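Type III effector HopU1 (Pseudomonas syringae pv. tomato, PDB 3U0J) probably transfers ADP-ribose from NAD+ to arginine residues of target proteins, a type III effector studied for its part in plant immunity. Local coordinates at residues E253-L258 with H263-S268. Residues are numbered along the deposited sequence; the frame is centred on the assembly and turned at random.
Sequences EHASAL and HLFVLS
With chi1 at -54°, CG of Phe265 is anti to its own carbonyl carbon, and the ring stands off the face of the sheet with its CD1 side turned to the neighbouring strand, CD1 lying 3.4 Å from CB of Ala255. On the other face of the sheet, CG1 of Val266 is anti to the backbone N (chi1 166°), which takes it to the edge of the His254 ring, 3.9 Å from CD2; the valine and the imidazole rise from the sheet next to one another in the same direction. Nearer the turn, Leu258 slants across Leu264, its CD2 3.8 Å from CB of Leu264. The backbones run antiparallel. Ser256 and Leu264 form a hydrogen-bonded pair: Ser256 N gives to Leu264 O at 3.0 Å and Leu264 N to Ser256 O at 2.9 Å, both nearly straight. Val266 N bonds to His254 O, whereas Glu253 N reaches Val266 O through a weak, bent bond. Two residues of one strand, Glu253 and His254, sit opposite the single Val266 of the other, which makes this a classic beta bulge.

Helix 176-188 packs on the Ala255 and Phe265 face: Tyr183 meets Phe265 edge-to-face and hydrogen-bonds through OH to His263 ND1, while Phe186 touches Ala255. Along its other edge, strand 263-269 bonds to strand 218-224. The whole is a bulged beta hairpin of strands 248-257 and 263-269, built into the mixed five-stranded sheet of the ADP-ribosyltransferase exoenzyme domain.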
ATOM      1  N   GLU A 253      -4.852  19.813  -7.241  1.00 26.60           N
ATOM      2  CA  GLU A 253      -4.987  21.256  -7.003  1.00 31.33           C
ATOM      3  C   GLU A 253      -3.992  22.106  -7.817  1.00 28.18           C
ATOM      4  O   GLU A 253      -4.385  23.094  -8.425  1.00 28.36           O
ATOM      5  CB  GLU A 253      -4.864  21.602  -5.505  1.00 32.89           C
ATOM      6  CG  GLU A 253      -5.662  20.720  -4.527  1.00 32.11           C
ATOM      7  CD  GLU A 253      -7.073  21.227  -4.254  1.00 39.38           C
ATOM      8  OE1 GLU A 253      -7.720  20.736  -3.293  1.00 37.64           O
ATOM      9  OE2 GLU A 253      -7.536  22.117  -5.001  1.00 43.90           O
ATOM     10  N   HIS A 254      -2.713  21.725  -7.817  1.00 26.36           N
ATOM     11  CA  HIS A 254      -1.672  22.498  -8.502  1.00 25.81           C
ATOM     12  C   HIS A 254      -0.723  21.567  -9.236  1.00 24.81           C
ATOM     13  O   HIS A 254      -0.622  20.403  -8.898  1.00 27.65           O
ATOM     14  CB  HIS A 254      -0.878  23.357  -7.507  1.00 26.83           C
ATOM     15  CG  HIS A 254      -1.737  24.101  -6.526  1.00 41.65           C
ATOM     16  ND1 HIS A 254      -2.418  25.258  -6.857  1.00 44.29           N
ATOM     17  CD2 HIS A 254      -2.034  23.850  -5.226  1.00 39.98           C
ATOM     18  CE1 HIS A 254      -3.098  25.684  -5.804  1.00 42.40           C
ATOM     19  NE2 HIS A 254      -2.883  24.849  -4.802  1.00 44.73           N
ATOM     20  N   ALA A 255      -0.015  22.079 -10.231  1.00 28.07           N
ATOM     21  CA  ALA A 255       0.920  21.265 -11.003  1.00 24.99           C
ATOM     22  C   ALA A 255       1.951  22.174 -11.649  1.00 27.19           C
ATOM     23  O   ALA A 255       1.595  23.076 -12.399  1.00 32.23           O
ATOM     24  CB  ALA A 255       0.172  20.489 -12.070  1.00 20.49           C
ATOM     25  N   SER A 256       3.197  21.980 -11.293  1.00 26.03           N
ATOM     26  CA  SER A 256       4.239  22.865 -11.685  1.00 24.10           C
ATOM     27  C   SER A 256       5.588  22.203 -11.808  1.00 27.29           C
ATOM     28  O   SER A 256       5.795  21.135 -11.374  1.00 27.70           O
ATOM     29  CB  SER A 256       4.311  23.981 -10.668  1.00 23.50           C
ATOM     30  OG  SER A 256       4.349  23.477  -9.372  1.00 29.52           O
ATOM     31  N   ALA A 257       6.524  22.879 -12.422  1.00 32.28           N
ATOM     32  CA  ALA A 257       7.849  22.355 -12.570  1.00 33.11           C
ATOM     33  C   ALA A 257       8.695  22.654 -11.380  1.00 32.51           C
ATOM     34  O   ALA A 257       8.362  23.459 -10.580  1.00 32.47           O
ATOM     35  CB  ALA A 257       8.464  22.904 -13.755  1.00 24.74           C
ATOM     36  N   LEU A 258       9.793  21.934 -11.283  1.00 35.99           N
ATOM     37  CA  LEU A 258      10.808  22.109 -10.285  1.00 35.77           C
ATOM     38  C   LEU A 258      12.112  22.163 -11.029  1.00 35.81           C
ATOM     39  O   LEU A 258      12.189  22.674 -12.079  1.00 45.36           O
ATOM     40  CB  LEU A 258      10.813  20.929  -9.349  1.00 36.57           C
ATOM     41  CG  LEU A 258       9.522  20.501  -8.690  1.00 38.01           C
ATOM     42  CD1 LEU A 258       9.684  19.208  -8.003  1.00 31.41           C
ATOM     43  CD2 LEU A 258       9.096  21.499  -7.718  1.00 30.70           C
ATOM     44  N   HIS A 263       8.779  17.443 -11.740  1.00 28.57           N
ATOM     45  CA  HIS A 263       7.464  18.050 -11.648  1.00 27.01           C
ATOM     46  C   HIS A 263       6.798  17.756 -10.322  1.00 25.10           C
ATOM     47  O   HIS A 263       7.044  16.731  -9.701  1.00 28.67           O
ATOM     48  CB  HIS A 263       6.600  17.598 -12.813  1.00 23.97           C
ATOM     49  CG  HIS A 263       7.263  17.783 -14.138  1.00 25.69           C
ATOM     50  ND1 HIS A 263       7.001  18.865 -14.953  1.00 23.42           N
ATOM     51  CD2 HIS A 263       8.213  17.049 -14.768  1.00 22.86           C
ATOM     52  CE1 HIS A 263       7.748  18.776 -16.040  1.00 26.84           C
ATOM     53  NE2 HIS A 263       8.495  17.686 -15.952  1.00 26.21           N
ATOM     54  N   LEU A 264       5.960  18.679  -9.886  1.00 21.93           N
ATOM     55  CA  LEU A 264       5.305  18.533  -8.622  1.00 21.26           C
ATOM     56  C   LEU A 264       3.822  18.648  -8.850  1.00 20.03           C
ATOM     57  O   LEU A 264       3.351  19.654  -9.372  1.00 23.45           O
ATOM     58  CB  LEU A 264       5.764  19.636  -7.669  1.00 22.96           C
ATOM     59  CG  LEU A 264       4.870  19.841  -6.440  1.00 20.93           C
ATOM     60  CD1 LEU A 264       4.992  18.679  -5.482  1.00 20.58           C
ATOM     61  CD2 LEU A 264       5.226  21.107  -5.732  1.00 19.33           C
ATOM     62  N   PHE A 265       3.077  17.623  -8.460  1.00 19.72           N
ATOM     63  CA  PHE A 265       1.618  17.717  -8.460  1.00 19.70           C
ATOM     64  C   PHE A 265       1.098  17.718  -7.046  1.00 21.47           C
ATOM     65  O   PHE A 265       1.449  16.853  -6.239  1.00 22.17           O
ATOM     66  CB  PHE A 265       0.989  16.588  -9.264  1.00 15.06           C
ATOM     67  CG  PHE A 265       1.523  16.498 -10.627  1.00 15.74           C
ATOM     68  CD1 PHE A 265       0.920  17.186 -11.657  1.00 15.91           C
ATOM     69  CD2 PHE A 265       2.678  15.773 -10.877  1.00 17.82           C
ATOM     70  CE1 PHE A 265       1.445  17.143 -12.928  1.00 18.84           C
ATOM     71  CE2 PHE A 265       3.209  15.708 -12.141  1.00 18.36           C
ATOM     72  CZ  PHE A 265       2.591  16.397 -13.177  1.00 21.61           C
ATOM     73  N   VAL A 266       0.280  18.713  -6.736  1.00 22.61           N
ATOM     74  CA  VAL A 266      -0.317  18.786  -5.420  1.00 25.03           C
ATOM     75  C   VAL A 266      -1.660  18.118  -5.495  1.00 23.51           C
ATOM     76  O   VAL A 266      -2.498  18.495  -6.304  1.00 22.99           O
ATOM     77  CB  VAL A 266      -0.482  20.227  -4.933  1.00 26.04           C
ATOM     78  CG1 VAL A 266      -1.413  20.254  -3.728  1.00 25.41           C
ATOM     79  CG2 VAL A 266       0.880  20.826  -4.602  1.00 18.59           C
ATOM     80  N   LEU A 267      -1.838  17.101  -4.658  1.00 25.07           N
ATOM     81  CA  LEU A 267      -3.050  16.299  -4.646  1.00 23.68           C
ATOM     82  C   LEU A 267      -3.903  16.545  -3.406  1.00 21.83           C
ATOM     83  O   LEU A 267      -3.393  16.873  -2.343  1.00 24.63           O
ATOM     84  CB  LEU A 267      -2.686  14.825  -4.723  1.00 22.62           C
ATOM     85  CG  LEU A 267      -2.718  14.214  -6.118  1.00 22.74           C
ATOM     86  CD1 LEU A 267      -1.963  15.068  -7.095  1.00 22.40           C
ATOM     87  CD2 LEU A 267      -2.162  12.799  -6.076  1.00 21.97           C
ATOM     88  N   SER A 268      -5.208  16.371  -3.550  1.00 21.96           N
ATOM     89  CA  SER A 268      -6.119  16.516  -2.427  1.00 23.67           C
ATOM     90  C   SER A 268      -7.102  15.341  -2.386  1.00 28.63           C
ATOM     91  O   SER A 268      -7.837  15.105  -3.348  1.00 28.25           O
ATOM     92  CB  SER A 268      -6.871  17.830  -2.541  1.00 23.94           C
ATOM     93  OG  SER A 268      -7.513  18.137  -1.332  1.00 34.46           O
TER